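Local coordinates for protein catalase (Bacillus pumilus, PDB 4QOR) that catalyses the breakdown of hydrogen peroxide to water and oxygen at a haem iron, at residues F95-H100 and L108-G113; N130-F135 and L178-S183; R163-M168 and A446-V451. All blocks are in the same frame, centred on the assembly; numbering follows the deposited sequence.

Overall arrangement
From the N terminus, contact 1 closes first: seven residues separate its segments, and it joins the end of strand 88-96 to the loop leading into strand 113-120. That connection is complete before contact 2 opens in the loop after strand 123-130. Before contact 2 can close on helix 175-181, contact 3 has opened on helix 161-169, so the two cross; contact 3 closes far along the chain, on helix 434-448 of the C-terminal helical region. Contacts 1 and 2 touch each other and the haem, contact 2 touches contact 3, and all three border one 2-chlorophenol. Together they tie the haem-bearing barrel to the helices beside it.

Contact 1. Residues F95-H100 and L108-G113; sequences FSTVIH and LRDPRG. With 2CH (2-chlorophenol), chain G; HEM (protoporphyrin IX containing Fe), chain E.
S96 and G113 form an antiparallel hydrogen-bonded pair where strand 88-96 ends and strand 113-120 begins; beyond it the connecting loop is drawn together by the carboxylate of D110. The pair is uneven: G113 N donates to S96 O at 2.9 Å, whereas the return bond from S96 N to G113 O is weak. The S96 hydroxyl sits where a side chain at G113 would have to go, with OG 3.4 Å from G113 CA, and it is hydrogen-bonded to ND1 of H57. The strands belong to the antiparallel barrel of haem catalases, and a serine linked to a histidine here is consistent with the distal side of their haem site. Farther out, D110 OD2 accepts from V98 N at 2.9 Å and from I99 N at 3.0 Å. Both donors approach the same face of the carboxylate, I99 N on the syn side and V98 N from 57° above the plane. A water that accepts from H100 N donates to the same OD2, which thereby gathers three successive backbone amides. D110 OD1 instead faces C2 of the 2-chlorophenol, 3.1 Å away. A valine and an aspartate so placed probably line the main channel to the haem, as in related catalases. V98 CG2 presses on P111 O at 3.2 Å, a buried oxygen with no polar partner. R112, bent at chi2 (60°), folds back on its own limb: NH1 and NH2 both grip L108 O end-on, NH1 also reaches D110 O at 2.7 Å, and the methyl of T97 lies over one guanidinium face.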
loop_
_atom_site.group_PDB
_atom_site.type_symbol
_atom_site.label_atom_id
_atom_site.label_comp_id
_atom_site.label_asym_id
_atom_site.label_seq_id
_atom_site.Cartn_x
_atom_site.Cartn_y
_atom_site.Cartn_z
ATOM N N PHE A 95 19.494 16.863 6.791
ATOM C CA PHE A 95 20.811 16.343 6.511
ATOM C C PHE A 95 20.814 14.863 6.631
ATOM O O PHE A 95 19.982 14.269 7.348
ATOM C CB PHE A 95 21.832 16.890 7.520
ATOM C CG PHE A 95 21.892 18.387 7.575
ATOM C CD1 PHE A 95 22.449 19.126 6.562
ATOM C CD2 PHE A 95 21.386 19.063 8.687
ATOM C CE1 PHE A 95 22.483 20.509 6.633
ATOM C CE2 PHE A 95 21.438 20.452 8.761
ATOM C CZ PHE A 95 21.976 21.165 7.739
ATOM N N SER A 96 21.735 14.206 5.953
ATOM C CA SER A 96 21.713 12.732 5.867
ATOM C C SER A 96 23.072 12.195 5.471
ATOM O O SER A 96 23.907 12.922 4.935
ATOM C CB SER A 96 20.631 12.289 4.858
ATOM O OG SER A 96 20.790 12.892 3.582
ATOM N N THR A 97 23.295 10.900 5.701
ATOM C CA THR A 97 24.193 10.065 4.891
ATOM C C THR A 97 23.504 9.519 3.645
ATOM O O THR A 97 22.438 10.050 3.266
ATOM C CB THR A 97 24.776 8.912 5.739
ATOM O OG1 THR A 97 23.750 8.023 6.155
ATOM C CG2 THR A 97 25.481 9.474 7.001
ATOM N N VAL A 98 24.076 8.525 2.966
ATOM C CA VAL A 98 23.529 8.118 1.688
ATOM C C VAL A 98 23.138 6.659 1.613
ATOM O O VAL A 98 21.993 6.335 1.287
ATOM C CB VAL A 98 24.469 8.449 0.520
ATOM C CG1 VAL A 98 23.904 7.948 -0.819
ATOM C CG2 VAL A 98 24.725 9.950 0.438
ATOM N N ILE A 99 24.091 5.776 1.838
ATOM C CA ILE A 99 24.017 4.419 1.401
ATOM C C ILE A 99 23.300 3.475 2.428
ATOM O O ILE A 99 22.457 2.715 2.030
ATOM C CB ILE A 99 25.416 3.872 1.058
ATOM C CG1 ILE A 99 25.906 4.569 -0.230
ATOM C CG2 ILE A 99 25.378 2.366 0.826
ATOM C CD1 ILE A 99 25.063 4.274 -1.469
ATOM N N HIS A 100 23.676 3.525 3.703
ATOM C CA HIS A 100 23.215 2.543 4.640
ATOM C C HIS A 100 21.856 2.895 5.214
ATOM O O HIS A 100 21.390 4.018 5.055
ATOM C CB HIS A 100 24.255 2.294 5.734
ATOM C CG HIS A 100 25.505 1.673 5.199
ATOM N ND1 HIS A 100 25.701 0.310 5.116
ATOM C CD2 HIS A 100 26.602 2.244 4.654
ATOM C CE1 HIS A 100 26.889 0.064 4.604
ATOM N NE2 HIS A 100 27.443 1.221 4.287
ATOM N N LEU A 108 30.399 6.766 8.982
ATOM C CA LEU A 108 30.800 6.141 7.752
ATOM C C LEU A 108 31.179 7.170 6.683
ATOM O O LEU A 108 30.679 8.306 6.686
ATOM C CB LEU A 108 29.697 5.262 7.218
ATOM C CG LEU A 108 29.075 4.280 8.245
ATOM C CD1 LEU A 108 28.009 3.452 7.564
ATOM C CD2 LEU A 108 30.152 3.379 8.866
ATOM N N ARG A 109 32.018 6.742 5.742
ATOM C CA ARG A 109 32.299 7.546 4.541
ATOM C C ARG A 109 31.069 7.615 3.610
ATOM O O ARG A 109 30.428 6.607 3.362
ATOM C CB ARG A 109 33.498 6.941 3.798
ATOM C CG ARG A 109 33.984 7.755 2.609
ATOM C CD ARG A 109 35.314 7.244 2.062
ATOM N NE ARG A 109 36.341 7.102 3.105
ATOM C CZ ARG A 109 37.022 8.099 3.655
ATOM N NH1 ARG A 109 36.900 9.350 3.215
ATOM N NH2 ARG A 109 37.891 7.843 4.605
ATOM N N ASP A 110 30.787 8.797 3.087
ATOM C CA ASP A 110 29.624 9.030 2.235
ATOM C C ASP A 110 29.603 10.512 1.995
ATOM O O ASP A 110 29.910 11.270 2.903
ATOM C CB ASP A 110 28.307 8.623 2.974
ATOM C CG ASP A 110 27.572 7.438 2.335
ATOM O OD1 ASP A 110 27.961 6.908 1.256
ATOM O OD2 ASP A 110 26.568 6.978 2.990
ATOM N N PRO A 111 29.113 10.945 0.822
ATOM C CA PRO A 111 28.513 12.286 0.781
ATOM C C PRO A 111 27.471 12.470 1.862
ATOM O O PRO A 111 26.868 11.509 2.312
ATOM C CB PRO A 111 27.832 12.349 -0.583
ATOM C CG PRO A 111 28.420 11.219 -1.355
ATOM C CD PRO A 111 28.723 10.153 -0.346
ATOM N N ARG A 112 27.236 13.717 2.218
ATOM C CA ARG A 112 26.138 14.040 3.054
ATOM C C ARG A 112 25.093 14.846 2.306
ATOM O O ARG A 112 25.418 15.767 1.581
ATOM C CB ARG A 112 26.635 14.841 4.260
ATOM C CG ARG A 112 26.878 14.017 5.518
ATOM C CD ARG A 112 27.913 12.933 5.297
ATOM N NE ARG A 112 28.193 12.199 6.516
ATOM C CZ ARG A 112 28.990 11.134 6.606
ATOM N NH1 ARG A 112 29.596 10.656 5.545
ATOM N NH2 ARG A 112 29.144 10.523 7.781
ATOM N N GLY A 113 23.833 14.481 2.508
ATOM C CA GLY A 113 22.749 15.236 1.991
ATOM C C GLY A 113 22.517 16.519 2.710
ATOM O O GLY A 113 22.777 16.623 3.895
HETATM C C1 2CH G . 30.994 5.877 -1.623
HETATM C C2 2CH G . 30.454 5.882 -0.356
HETATM C C3 2CH G . 31.200 5.259 0.631
HETATM C C4 2CH G . 32.435 4.637 0.389
HETATM C C5 2CH G . 33.000 4.626 -0.872
HETATM C C6 2CH G . 32.288 5.234 -1.876
HETATM O O 2CH G . 30.416 6.450 -2.705
HETATM CL CL8 2CH G . 32.783 5.320 -3.603
HETATM C CHA HEM E . 17.424 11.313 -1.520
HETATM C CHB HEM E . 17.244 9.811 -6.153
HETATM C CHC HEM E . 21.381 12.325 -7.029
HETATM C CHD HEM E . 20.816 14.572 -2.774
HETATM C C1A HEM E . 17.063 10.664 -2.676
HETATM C C2A HEM E . 15.925 9.816 -2.781
HETATM C C3A HEM E . 15.888 9.411 -4.084
HETATM C C4A HEM E . 16.963 10.009 -4.802
HETATM C CMA HEM E . 14.866 8.514 -4.707
HETATM C CAA HEM E . 14.947 9.455 -1.681
HETATM C CBA HEM E . 14.074 10.697 -1.450
HETATM C CGA HEM E . 12.851 10.526 -0.568
HETATM O O1A HEM E . 12.162 11.525 -0.145
HETATM O O2A HEM E . 12.501 9.374 -0.289
HETATM C C1B HEM E . 18.380 10.375 -6.797
HETATM C C2B HEM E . 18.745 10.130 -8.170
HETATM C C3B HEM E . 19.899 10.817 -8.392
HETATM C C4B HEM E . 20.249 11.500 -7.138
HETATM C CMB HEM E . 18.084 9.295 -9.231
HETATM C CAB HEM E . 20.642 10.900 -9.643
HETATM C CBB HEM E . 20.072 10.403 -10.721
HETATM C C1C HEM E . 21.548 13.159 -5.952
HETATM C C2C HEM E . 22.256 14.351 -6.032
HETATM C C3C HEM E . 22.103 15.007 -4.825
HETATM C C4C HEM E . 21.257 14.218 -4.020
HETATM C CMC HEM E . 23.056 14.764 -7.248
HETATM C CAC HEM E . 22.623 16.308 -4.447
HETATM C CBC HEM E . 23.050 17.107 -5.405
HETATM C C1D HEM E . 19.829 13.819 -2.134
HETATM C C2D HEM E . 19.451 14.145 -0.760
HETATM C C3D HEM E . 18.534 13.235 -0.402
HETATM C C4D HEM E . 18.352 12.350 -1.556
HETATM C CMD HEM E . 20.025 15.294 0.040
HETATM C CAD HEM E . 17.837 13.167 0.920
HETATM C CBD HEM E . 16.638 14.123 0.827
HETATM C CGD HEM E . 15.850 13.975 2.087
HETATM O O1D HEM E . 16.258 14.652 3.045
HETATM O O2D HEM E . 14.849 13.183 2.174
HETATM N NA HEM E . 17.679 10.778 -3.933
HETATM N NB HEM E . 19.313 11.199 -6.251
HETATM N NC HEM E . 20.900 13.137 -4.780
HETATM N ND HEM E . 19.160 12.746 -2.562
HETATM FE FE HEM E . 19.265 11.978 -4.274
HETATM O O HOH W 1 25.770 5.217 4.969
#

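Contact 2. Residues N130-F135 and L178-S183; sequences NNLPIF and LTWLFS. With HEM (protoporphyrin IX containing Fe), chain E; 2CH (2-chlorophenol), chain G.
W180, near the end of helix 175-181, spreads its indole against L132, P133 and I134 in the loop that leaves barrel strand 123-130. In the catalase fold this packs a helix onto a barrel loop, and the interface is apolar throughout. The CB of W180 points toward the loop, and CG stands anti to the carbonyl carbon (chi1 -74°), which carries the indole across the loop with one face turned to it. From there each part of the ring finds its own neighbour. At the near end, CD1 meets the terminal methyl of I134, CD1, at 3.6 Å, and NE1 lies next to the same methyl. The I134 side chain runs crosswise to the indole. At the ring junction, CD2 and CE3 come under CD of P133, while L132 CD2 also approaches W180 CE3 obliquely, at 4.1 Å. The far end belongs to the proline: P133 CD stands 3.7 Å from the centroid of the W180 six-membered ring, only 14° off the ring normal, a CH-pi contact. CZ3 lies under P133 CD, CZ2 under P133 CG, and P133 CG is 3.6 Å from W180 CH2 at the outer rim. K428 adds a cation-pi contact to the indole. Alongside, L132 CD1 meets L181 CD1 at 4.1 Å, the two leucines crossing at about a right angle. The other L181 methyl, CD2, faces the 2-chlorophenol oxygen at 3.3 Å, and L178 CD2 lies against its chlorine. On the haem side of the loop, F135 lays one ring face over haem methyl CMC. The helix end is tied off at W180 O, which takes both S183 N and S183 OG, the hydroxyl arriving in the carbonyl plane at 2.7 Å.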
loop_
_atom_site.group_PDB
_atom_site.type_symbol
_atom_site.label_atom_id
_atom_site.label_comp_id
_atom_site.label_asym_id
_atom_site.label_seq_id
_atom_site.Cartn_x
_atom_site.Cartn_y
_atom_site.Cartn_z
ATOM N N ASN A 130 23.974 18.206 -1.701
ATOM C CA ASN A 130 24.885 17.404 -0.914
ATOM C C ASN A 130 25.984 18.312 -0.405
ATOM O O ASN A 130 26.113 19.433 -0.894
ATOM C CB ASN A 130 25.531 16.307 -1.785
ATOM C CG ASN A 130 24.724 15.018 -1.848
ATOM O OD1 ASN A 130 23.790 14.816 -1.089
ATOM N ND2 ASN A 130 25.121 14.125 -2.749
ATOM N N ASN A 131 26.840 17.835 0.492
ATOM C CA ASN A 131 28.014 18.641 0.899
ATOM C C ASN A 131 29.008 18.821 -0.215
ATOM O O ASN A 131 29.380 19.952 -0.551
ATOM C CB ASN A 131 28.686 18.095 2.187
ATOM C CG ASN A 131 29.258 16.717 2.015
ATOM O OD1 ASN A 131 28.752 15.908 1.234
ATOM N ND2 ASN A 131 30.288 16.427 2.764
ATOM N N LEU A 132 29.382 17.715 -0.859
ATOM C CA LEU A 132 30.348 17.757 -1.959
ATOM C C LEU A 132 29.711 18.330 -3.241
ATOM O O LEU A 132 28.542 18.107 -3.513
ATOM C CB LEU A 132 30.910 16.377 -2.248
ATOM C CG LEU A 132 31.482 15.641 -1.034
ATOM C CD1 LEU A 132 31.996 14.280 -1.467
ATOM C CD2 LEU A 132 32.607 16.407 -0.378
ATOM N N PRO A 133 30.499 19.079 -4.039
ATOM C CA PRO A 133 29.900 19.915 -5.076
ATOM C C PRO A 133 29.717 19.237 -6.447
ATOM O O PRO A 133 29.211 19.902 -7.394
ATOM C CB PRO A 133 30.884 21.124 -5.150
ATOM C CG PRO A 133 32.173 20.494 -4.884
ATOM C CD PRO A 133 31.902 19.439 -3.813
ATOM N N ILE A 134 30.107 17.971 -6.575
ATOM C CA ILE A 134 30.017 17.250 -7.857
ATOM C C ILE A 134 29.395 15.888 -7.608
ATOM O O ILE A 134 29.085 15.551 -6.478
ATOM C CB ILE A 134 31.378 17.077 -8.516
ATOM C CG1 ILE A 134 32.395 16.481 -7.557
ATOM C CG2 ILE A 134 31.918 18.434 -8.956
ATOM C CD1 ILE A 134 33.695 16.084 -8.223
ATOM N N PHE A 135 29.284 15.082 -8.641
ATOM C CA PHE A 135 28.743 13.762 -8.475
ATOM C C PHE A 135 29.536 12.764 -9.285
ATOM O O PHE A 135 30.432 13.140 -10.042
ATOM C CB PHE A 135 27.256 13.739 -8.869
ATOM C CG PHE A 135 26.433 12.744 -8.115
ATOM C CD1 PHE A 135 26.230 12.902 -6.748
ATOM C CD2 PHE A 135 25.834 11.695 -8.760
ATOM C CE1 PHE A 135 25.453 12.021 -6.046
ATOM C CE2 PHE A 135 25.023 10.794 -8.056
ATOM C CZ PHE A 135 24.890 10.931 -6.692
ATOM N N LEU A 178 35.461 10.838 -6.667
ATOM C CA LEU A 178 36.257 9.991 -5.763
ATOM C C LEU A 178 37.468 10.712 -5.160
ATOM O O LEU A 178 37.819 10.531 -3.991
ATOM C CB LEU A 178 36.691 8.743 -6.496
ATOM C CG LEU A 178 35.497 7.911 -7.004
ATOM C CD1 LEU A 178 35.963 6.856 -7.958
ATOM C CD2 LEU A 178 34.764 7.226 -5.863
ATOM N N THR A 179 38.062 11.614 -5.937
ATOM C CA THR A 179 39.137 12.442 -5.459
ATOM C C THR A 179 38.709 13.408 -4.324
ATOM O O THR A 179 39.551 13.800 -3.501
ATOM C CB THR A 179 39.740 13.222 -6.641
ATOM O OG1 THR A 179 40.141 12.265 -7.644
ATOM C CG2 THR A 179 40.927 14.041 -6.197
ATOM N N TRP A 180 37.426 13.785 -4.277
ATOM C CA TRP A 180 36.898 14.512 -3.134
ATOM C C TRP A 180 36.508 13.580 -1.986
ATOM O O TRP A 180 36.785 13.862 -0.813
ATOM C CB TRP A 180 35.642 15.324 -3.521
ATOM C CG TRP A 180 35.835 16.553 -4.313
ATOM C CD1 TRP A 180 36.149 16.628 -5.627
ATOM C CD2 TRP A 180 35.654 17.917 -3.868
ATOM N NE1 TRP A 180 36.196 17.926 -6.021
ATOM C CE2 TRP A 180 35.919 18.736 -4.953
ATOM C CE3 TRP A 180 35.347 18.502 -2.658
ATOM C CZ2 TRP A 180 35.874 20.123 -4.871
ATOM C CZ3 TRP A 180 35.293 19.874 -2.576
ATOM C CH2 TRP A 180 35.578 20.667 -3.664
ATOM N N LEU A 181 35.792 12.518 -2.322
ATOM C CA LEU A 181 35.151 11.652 -1.302
ATOM C C LEU A 181 36.179 10.878 -0.466
ATOM O O LEU A 181 35.909 10.526 0.676
ATOM C CB LEU A 181 34.213 10.672 -1.978
ATOM C CG LEU A 181 33.422 9.700 -1.094
ATOM C CD1 LEU A 181 32.408 10.410 -0.233
ATOM C CD2 LEU A 181 32.766 8.653 -1.963
ATOM N N PHE A 182 37.360 10.621 -1.040
ATOM C CA PHE A 182 38.389 9.945 -0.326
ATOM C C PHE A 182 39.396 10.871 0.332
ATOM O O PHE A 182 40.358 10.392 0.989
ATOM C CB PHE A 182 39.017 8.879 -1.223
ATOM C CG PHE A 182 38.206 7.621 -1.266
ATOM C CD1 PHE A 182 38.318 6.699 -0.245
ATOM C CD2 PHE A 182 37.285 7.414 -2.255
ATOM C CE1 PHE A 182 37.527 5.568 -0.236
ATOM C CE2 PHE A 182 36.495 6.279 -2.259
ATOM C CZ PHE A 182 36.636 5.343 -1.262
ATOM N N SER A 183 39.161 12.175 0.264
ATOM C CA SER A 183 39.785 13.071 1.239
ATOM C C SER A 183 39.091 12.828 2.553
ATOM O O SER A 183 38.175 12.020 2.621
ATOM C CB SER A 183 39.658 14.525 0.826
ATOM O OG SER A 183 38.361 15.058 1.063
HETATM C CHA HEM E . 17.424 11.313 -1.520
HETATM C CHB HEM E . 17.244 9.811 -6.153
HETATM C CHC HEM E . 21.381 12.325 -7.029
HETATM C CHD HEM E . 20.816 14.572 -2.774
HETATM C C1A HEM E . 17.063 10.664 -2.676
HETATM C C2A HEM E . 15.925 9.816 -2.781
HETATM C C3A HEM E . 15.888 9.411 -4.084
HETATM C C4A HEM E . 16.963 10.009 -4.802
HETATM C CMA HEM E . 14.866 8.514 -4.707
HETATM C CAA HEM E . 14.947 9.455 -1.681
HETATM C CBA HEM E . 14.074 10.697 -1.450
HETATM C CGA HEM E . 12.851 10.526 -0.568
HETATM O O1A HEM E . 12.162 11.525 -0.145
HETATM O O2A HEM E . 12.501 9.374 -0.289
HETATM C C1B HEM E . 18.380 10.375 -6.797
HETATM C C2B HEM E . 18.745 10.130 -8.170
HETATM C C3B HEM E . 19.899 10.817 -8.392
HETATM C C4B HEM E . 20.249 11.500 -7.138
HETATM C CMB HEM E . 18.084 9.295 -9.231
HETATM C CAB HEM E . 20.642 10.900 -9.643
HETATM C CBB HEM E . 20.072 10.403 -10.721
HETATM C C1C HEM E . 21.548 13.159 -5.952
HETATM C C2C HEM E . 22.256 14.351 -6.032
HETATM C C3C HEM E . 22.103 15.007 -4.825
HETATM C C4C HEM E . 21.257 14.218 -4.020
HETATM C CMC HEM E . 23.056 14.764 -7.248
HETATM C CAC HEM E . 22.623 16.308 -4.447
HETATM C CBC HEM E . 23.050 17.107 -5.405
HETATM C C1D HEM E . 19.829 13.819 -2.134
HETATM C C2D HEM E . 19.451 14.145 -0.760
HETATM C C3D HEM E . 18.534 13.235 -0.402
HETATM C C4D HEM E . 18.352 12.350 -1.556
HETATM C CMD HEM E . 20.025 15.294 0.040
HETATM C CAD HEM E . 17.837 13.167 0.920
HETATM C CBD HEM E . 16.638 14.123 0.827
HETATM C CGD HEM E . 15.850 13.975 2.087
HETATM O O1D HEM E . 16.258 14.652 3.045
HETATM O O2D HEM E . 14.849 13.183 2.174
HETATM N NA HEM E . 17.679 10.778 -3.933
HETATM N NB HEM E . 19.313 11.199 -6.251
HETATM N NC HEM E . 20.900 13.137 -4.780
HETATM N ND HEM E . 19.160 12.746 -2.562
HETATM FE FE HEM E . 19.265 11.978 -4.274
HETATM C C1 2CH G . 30.994 5.877 -1.623
HETATM C C2 2CH G . 30.454 5.882 -0.356
HETATM C C3 2CH G . 31.200 5.259 0.631
HETATM C C4 2CH G . 32.435 4.637 0.389
HETATM C C5 2CH G . 33.000 4.626 -0.872
HETATM C C6 2CH G . 32.288 5.234 -1.876
HETATM O O 2CH G . 30.416 6.450 -2.705
HETATM CL CL8 2CH G . 32.783 5.320 -3.603
#

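Contact 3. Residues R163-M168 and A446-V451; sequences RYWDFM and ADLKGV. With 2CH (2-chlorophenol), chain G.
Y164 and W165, neighbours on helix 161-169, turn their polar ring atoms onto a single carboxylate oxygen, OD2 of D447 on helix 434-448. The tyrosine ring and the carboxylate are nearly coplanar, and D447 OD2 sits at the ring's edge; the phenol OH donates to it over a very short 2.5 Å. The indole is set much more steeply, 65° from the carboxylate plane. Its NE1 donates to the anti lone pair of D447 OD2 at 2.8 Å, with 156° at the hydrogen and the oxygen close to the ring plane. While its edge serves D447, a face of W165 receives L448: CD2 stands 3.6 Å from the centroid of the five-membered ring, almost straight over it, a CH-pi contact. V451 CG1 comes up obliquely near W165 CD1, at 4.1 Å. A phenylalanine in place of W165 would probably leave D447 OD2 without its indole donor and open a gap beneath the L448 methyl. The contact joins helix 161-169 to helix 434-448 of the C-terminal helical region, whose helix 453-466 also packs on W165. Y164 reaches its OH across by holding CG between the backbone N and the carbonyl carbon (chi1 56°), and one face of its ring takes the 2-chlorophenol, with Y164 CZ 3.6 Å from ligand C5. F182 packs on D447 as well. An N-H and an O-H donor converging on one oxygen would probably favour an ionised D447, a reading that rests mainly on the indole bond, since the phenol separation is suspiciously short and its exact length doubtful.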
loop_
_atom_site.group_PDB
_atom_site.type_symbol
_atom_site.label_atom_id
_atom_site.label_comp_id
_atom_site.label_asym_id
_atom_site.label_seq_id
_atom_site.Cartn_x
_atom_site.Cartn_y
_atom_site.Cartn_z
ATOM N N ARG A 163 32.688 -4.523 -5.274
ATOM C CA ARG A 163 31.520 -4.182 -6.077
ATOM C C ARG A 163 31.536 -2.736 -6.559
ATOM O O ARG A 163 31.376 -2.465 -7.756
ATOM C CB ARG A 163 30.238 -4.542 -5.301
ATOM C CG ARG A 163 30.161 -6.067 -5.045
ATOM C CD ARG A 163 29.002 -6.513 -4.167
ATOM N NE ARG A 163 27.781 -6.585 -4.943
ATOM C CZ ARG A 163 26.917 -5.596 -5.087
ATOM N NH1 ARG A 163 25.880 -5.756 -5.883
ATOM N NH2 ARG A 163 27.082 -4.469 -4.430
ATOM N N TYR A 164 31.625 -1.779 -5.643
ATOM C CA TYR A 164 31.475 -0.419 -6.112
ATOM C C TYR A 164 32.713 0.052 -6.835
ATOM O O TYR A 164 32.584 0.859 -7.786
ATOM C CB TYR A 164 31.125 0.548 -5.007
ATOM C CG TYR A 164 32.000 0.655 -3.797
ATOM C CD1 TYR A 164 33.162 1.386 -3.819
ATOM C CD2 TYR A 164 31.566 0.154 -2.584
ATOM C CE1 TYR A 164 33.914 1.580 -2.678
ATOM C CE2 TYR A 164 32.304 0.339 -1.431
ATOM C CZ TYR A 164 33.477 1.062 -1.483
ATOM O OH TYR A 164 34.212 1.215 -0.338
ATOM N N TRP A 165 33.890 -0.499 -6.485
ATOM C CA TRP A 165 35.072 -0.211 -7.321
ATOM C C TRP A 165 35.003 -0.789 -8.743
ATOM O O TRP A 165 35.475 -0.111 -9.662
ATOM C CB TRP A 165 36.371 -0.562 -6.609
ATOM C CG TRP A 165 36.748 0.487 -5.580
ATOM C CD1 TRP A 165 36.692 0.365 -4.207
ATOM C CD2 TRP A 165 37.270 1.764 -5.840
ATOM N NE1 TRP A 165 37.130 1.491 -3.613
ATOM C CE2 TRP A 165 37.502 2.378 -4.592
ATOM C CE3 TRP A 165 37.645 2.438 -7.020
ATOM C CZ2 TRP A 165 37.990 3.681 -4.477
ATOM C CZ3 TRP A 165 38.120 3.710 -6.913
ATOM C CH2 TRP A 165 38.318 4.328 -5.641
ATOM N N ASP A 166 34.365 -1.941 -8.966
ATOM C CA ASP A 166 34.100 -2.465 -10.324
ATOM C C ASP A 166 33.277 -1.464 -11.130
ATOM O O ASP A 166 33.645 -1.072 -12.237
ATOM C CB ASP A 166 33.376 -3.774 -10.233
ATOM C CG ASP A 166 33.182 -4.453 -11.585
ATOM O OD1 ASP A 166 34.027 -4.242 -12.479
ATOM O OD2 ASP A 166 32.201 -5.277 -11.709
ATOM N N PHE A 167 32.211 -0.953 -10.533
ATOM C CA PHE A 167 31.376 0.040 -11.204
ATOM C C PHE A 167 32.105 1.351 -11.407
ATOM O O PHE A 167 32.097 1.863 -12.523
ATOM C CB PHE A 167 30.084 0.298 -10.403
ATOM C CG PHE A 167 29.242 1.391 -10.989
ATOM C CD1 PHE A 167 28.285 1.107 -11.972
ATOM C CD2 PHE A 167 29.478 2.708 -10.630
ATOM C CE1 PHE A 167 27.558 2.128 -12.534
ATOM C CE2 PHE A 167 28.760 3.739 -11.212
ATOM C CZ PHE A 167 27.812 3.448 -12.166
ATOM N N MET A 168 32.734 1.899 -10.364
ATOM C CA MET A 168 33.388 3.208 -10.487
ATOM C C MET A 168 34.523 3.217 -11.512
ATOM O O MET A 168 34.609 4.144 -12.325
ATOM C CB MET A 168 33.905 3.736 -9.174
ATOM C CG MET A 168 32.804 3.982 -8.141
ATOM S SD MET A 168 31.659 5.288 -8.640
ATOM C CE MET A 168 30.449 5.103 -7.319
ATOM N N ALA A 446 43.350 1.866 1.831
ATOM C CA ALA A 446 42.527 1.026 2.712
ATOM C C ALA A 446 41.265 0.496 2.035
ATOM O O ALA A 446 40.870 -0.619 2.292
ATOM C CB ALA A 446 42.135 1.770 4.001
ATOM N N ASP A 447 40.673 1.280 1.134
ATOM C CA ASP A 447 39.494 0.854 0.404
ATOM C C ASP A 447 39.782 -0.126 -0.724
ATOM O O ASP A 447 38.965 -1.004 -1.018
ATOM C CB ASP A 447 38.757 2.060 -0.203
ATOM C CG ASP A 447 37.268 1.985 0.047
ATOM O OD1 ASP A 447 36.897 1.965 1.220
ATOM O OD2 ASP A 447 36.510 1.905 -0.914
ATOM N N LEU A 448 40.943 0.049 -1.376
ATOM C CA LEU A 448 41.247 -0.698 -2.610
ATOM C C LEU A 448 42.036 -1.985 -2.357
ATOM O O LEU A 448 42.103 -2.841 -3.228
ATOM C CB LEU A 448 42.031 0.189 -3.604
ATOM C CG LEU A 448 41.176 1.152 -4.415
ATOM C CD1 LEU A 448 42.057 2.255 -4.977
ATOM C CD2 LEU A 448 40.445 0.469 -5.560
ATOM N N LYS A 449 42.669 -2.102 -1.202
ATOM C CA LYS A 449 43.706 -3.114 -1.041
ATOM C C LYS A 449 43.160 -4.519 -1.230
ATOM O O LYS A 449 43.875 -5.405 -1.653
ATOM C CB LYS A 449 44.402 -2.979 0.301
ATOM C CG LYS A 449 43.477 -3.197 1.474
ATOM C CD LYS A 449 44.279 -3.179 2.751
ATOM C CE LYS A 449 43.448 -3.700 3.897
ATOM N NZ LYS A 449 42.904 -2.553 4.669
ATOM N N GLY A 450 41.878 -4.731 -0.945
ATOM C CA GLY A 450 41.275 -6.061 -1.077
ATOM C C GLY A 450 40.528 -6.317 -2.362
ATOM O O GLY A 450 39.944 -7.368 -2.527
ATOM N N VAL A 451 40.511 -5.380 -3.296
ATOM C CA VAL A 451 39.630 -5.549 -4.460
ATOM C C VAL A 451 40.365 -6.322 -5.549
ATOM O O VAL A 451 41.574 -6.348 -5.549
ATOM C CB VAL A 451 39.053 -4.213 -5.025
ATOM C CG1 VAL A 451 38.538 -3.278 -3.922
ATOM C CG2 VAL A 451 40.030 -3.540 -5.916
HETATM C C1 2CH G . 30.994 5.877 -1.623
HETATM C C2 2CH G . 30.454 5.882 -0.356
HETATM C C3 2CH G . 31.200 5.259 0.631
HETATM C C4 2CH G . 32.435 4.637 0.389
HETATM C C5 2CH G . 33.000 4.626 -0.872
HETATM C C6 2CH G . 32.288 5.234 -1.876
HETATM O O 2CH G . 30.416 6.450 -2.705
HETATM CL CL8 2CH G . 32.783 5.320 -3.603
#